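Local coordinates for uncharacterized protein PSPTO_3016 (Pseudomonas syringae pv. tomato, PDB 3H9X), which is of unknown function but probably binds DNA, as a member of the MmcQ/YjbR family with a double-wing fold, at residues V66-V71 / K88-T93. Numbering follows the deposited sequence.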
loop_
_atom_site.group_PDB
_atom_site.type_symbol
_atom_site.label_atom_id
_atom_site.label_comp_id
_atom_site.label_asym_id
_atom_site.label_seq_id
_atom_site.Cartn_x
_atom_site.Cartn_y
_atom_site.Cartn_z
ATOM N N VAL A 66 9.066 3.356 1.847
ATOM C CA VAL A 66 10.328 2.653 1.740
ATOM C C VAL A 66 11.459 3.656 1.789
ATOM O O VAL A 66 11.225 4.866 1.814
ATOM C CB VAL A 66 10.421 1.844 0.425
ATOM C CG1 VAL A 66 9.232 0.886 0.319
ATOM C CG2 VAL A 66 10.445 2.769 -0.768
ATOM N N GLN A 67 12.685 3.154 1.831
ATOM C CA GLN A 67 13.848 4.025 1.852
ATOM C C GLN A 67 14.090 4.535 0.435
ATOM O O GLN A 67 14.141 3.760 -0.519
ATOM C CB GLN A 67 15.055 3.262 2.368
ATOM C CG GLN A 67 14.922 2.855 3.815
ATOM C CD GLN A 67 15.316 1.410 4.043
ATOM O OE1 GLN A 67 16.477 1.031 3.870
ATOM N NE2 GLN A 67 14.341 0.585 4.421
ATOM N N PRO A 68 14.250 5.855 0.286
ATOM C CA PRO A 68 14.482 6.484 -1.016
ATOM C C PRO A 68 15.487 5.790 -1.954
ATOM O O PRO A 68 15.359 5.893 -3.175
ATOM C CB PRO A 68 14.893 7.906 -0.639
ATOM C CG PRO A 68 15.506 7.733 0.741
ATOM C CD PRO A 68 14.526 6.799 1.382
ATOM N N GLU A 69 16.481 5.082 -1.416
ATOM C CA GLU A 69 17.443 4.410 -2.297
ATOM C C GLU A 69 16.920 3.071 -2.820
ATOM O O GLU A 69 17.579 2.413 -3.622
ATOM C CB GLU A 69 18.799 4.210 -1.591
ATOM C CG GLU A 69 18.858 3.121 -0.517
ATOM C CD GLU A 69 18.565 3.633 0.882
ATOM O OE1 GLU A 69 18.860 2.896 1.848
ATOM O OE2 GLU A 69 18.037 4.759 1.027
ATOM N N LEU A 70 15.732 2.671 -2.370
ATOM C CA LEU A 70 15.139 1.413 -2.814
ATOM C C LEU A 70 13.960 1.608 -3.762
ATOM O O LEU A 70 13.531 0.667 -4.423
ATOM C CB LEU A 70 14.691 0.588 -1.611
ATOM C CG LEU A 70 15.830 0.125 -0.713
ATOM C CD1 LEU A 70 15.263 -0.524 0.525
ATOM C CD2 LEU A 70 16.736 -0.843 -1.468
ATOM N N VAL A 71 13.442 2.830 -3.836
ATOM C CA VAL A 71 12.304 3.110 -4.706
ATOM C C VAL A 71 12.589 2.794 -6.168
ATOM O O VAL A 71 11.728 2.267 -6.875
ATOM C CB VAL A 71 11.864 4.579 -4.591
ATOM C CG1 VAL A 71 10.708 4.853 -5.535
ATOM C CG2 VAL A 71 11.450 4.882 -3.173
ATOM N N LYS A 88 6.421 10.355 -4.372
ATOM C CA LYS A 88 7.102 9.319 -5.130
ATOM C C LYS A 88 8.524 8.926 -4.697
ATOM O O LYS A 88 8.974 7.810 -4.979
ATOM C CB LYS A 88 7.073 9.686 -6.618
ATOM C CG LYS A 88 5.688 10.084 -7.137
ATOM C CD LYS A 88 5.495 9.545 -8.557
ATOM C CE LYS A 88 4.485 10.355 -9.410
ATOM N NZ LYS A 88 4.988 11.732 -9.877
ATOM N N GLU A 89 9.229 9.819 -4.006
ATOM C CA GLU A 89 10.587 9.513 -3.571
ATOM C C GLU A 89 10.628 8.716 -2.270
ATOM O O GLU A 89 11.673 8.190 -1.879
ATOM C CB GLU A 89 11.378 10.810 -3.415
ATOM C CG GLU A 89 11.635 11.521 -4.723
ATOM C CD GLU A 89 12.143 12.929 -4.524
ATOM O OE1 GLU A 89 13.181 13.096 -3.838
ATOM O OE2 GLU A 89 11.498 13.867 -5.050
ATOM N N HIS A 90 9.483 8.618 -1.603
ATOM C CA HIS A 90 9.405 7.891 -0.344
ATOM C C HIS A 90 8.356 6.784 -0.316
ATOM O O HIS A 90 8.415 5.889 0.547
ATOM C CB HIS A 90 9.135 8.869 0.787
ATOM C CG HIS A 90 10.290 9.764 1.082
ATOM N ND1 HIS A 90 11.357 9.365 1.856
ATOM C CD2 HIS A 90 10.565 11.023 0.675
ATOM C CE1 HIS A 90 12.241 10.344 1.916
ATOM N NE2 HIS A 90 11.785 11.361 1.209
ATOM N N TRP A 91 7.403 6.837 -1.248
ATOM C CA TRP A 91 6.356 5.826 -1.279
ATOM C C TRP A 91 6.358 4.956 -2.528
ATOM O O TRP A 91 6.922 5.311 -3.563
ATOM C CB TRP A 91 4.969 6.459 -1.060
ATOM C CG TRP A 91 4.797 7.035 0.344
ATOM C CD1 TRP A 91 5.347 8.192 0.826
ATOM C CD2 TRP A 91 4.118 6.426 1.455
ATOM N NE1 TRP A 91 5.063 8.334 2.161
ATOM C CE2 TRP A 91 4.312 7.265 2.574
ATOM C CE3 TRP A 91 3.374 5.249 1.617
ATOM C CZ2 TRP A 91 3.782 6.968 3.837
ATOM C CZ3 TRP A 91 2.846 4.952 2.875
ATOM C CH2 TRP A 91 3.055 5.807 3.965
ATOM N N ILE A 92 5.717 3.800 -2.383
ATOM C CA ILE A 92 5.603 2.768 -3.399
ATOM C C ILE A 92 4.166 2.305 -3.443
ATOM O O ILE A 92 3.493 2.293 -2.422
ATOM C CB ILE A 92 6.513 1.595 -3.004
ATOM C CG1 ILE A 92 7.916 1.888 -3.479
ATOM C CG2 ILE A 92 6.059 0.312 -3.607
ATOM C CD1 ILE A 92 7.954 2.070 -4.964
ATOM N N THR A 93 3.689 1.939 -4.626
ATOM C CA THR A 93 2.313 1.464 -4.760
ATOM C C THR A 93 2.373 0.007 -5.191
ATOM O O THR A 93 2.868 -0.294 -6.268
ATOM C CB THR A 93 1.516 2.273 -5.826
ATOM O OG1 THR A 93 1.285 3.606 -5.353
ATOM C CG2 THR A 93 0.172 1.607 -6.120
#
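Val66 N donates a hydrogen bond to His90 O, and its geometry is nearly straight: 2.9 Å between the two atoms, with 171° at the hydrogen. It is the one hydrogen bond joining 66-71 to 88-93; the rest is van der Waals packing and one CH···O contact.

The tightly packed part is made by Val66, Val71 and Ile92, all buried. Val66 and Ile92 cross at about a right angle, Val66 CG2 lying 3.8 Å from Ile92 CG1. Val71 and Ile92 run past one another in opposite directions, so that Val71 CG1 meets the end of the isoleucine, CD1, at 4.0 Å. With its CG1 anti to the backbone N (chi1 178°), Val71 spreads its two methyls over successive carbonyls: CG1 is 3.5 Å from Lys88 O, and CG2 is 3.6 Å from Glu89 O.

The solvent side is thinner and lacks interlocking side chains: Pro68 and Glu89 are exposed and His90 partly so. Here the alpha carbon of Pro68 approaches Glu89 O at 3.4 Å, a CH···O contact bent to 131° at the hydrogen, and Pro68 CD stands 4.1 Å from His90 ND1, oblique to the imidazole.

Asn87 OD1 accepts a hydrogen bond from Glu89 N, just ahead of the strand. Strand 58-65 runs antiparallel to 91-95, with backbone bonding between Leu64 and Ile92; the Val66–His90 bond therefore carries the pairing one step beyond the end of 58-65, where the chain leaves the sheet and turns through Pro68 into the short helix 71-74, with Ile92 also touching Arg75 beyond it.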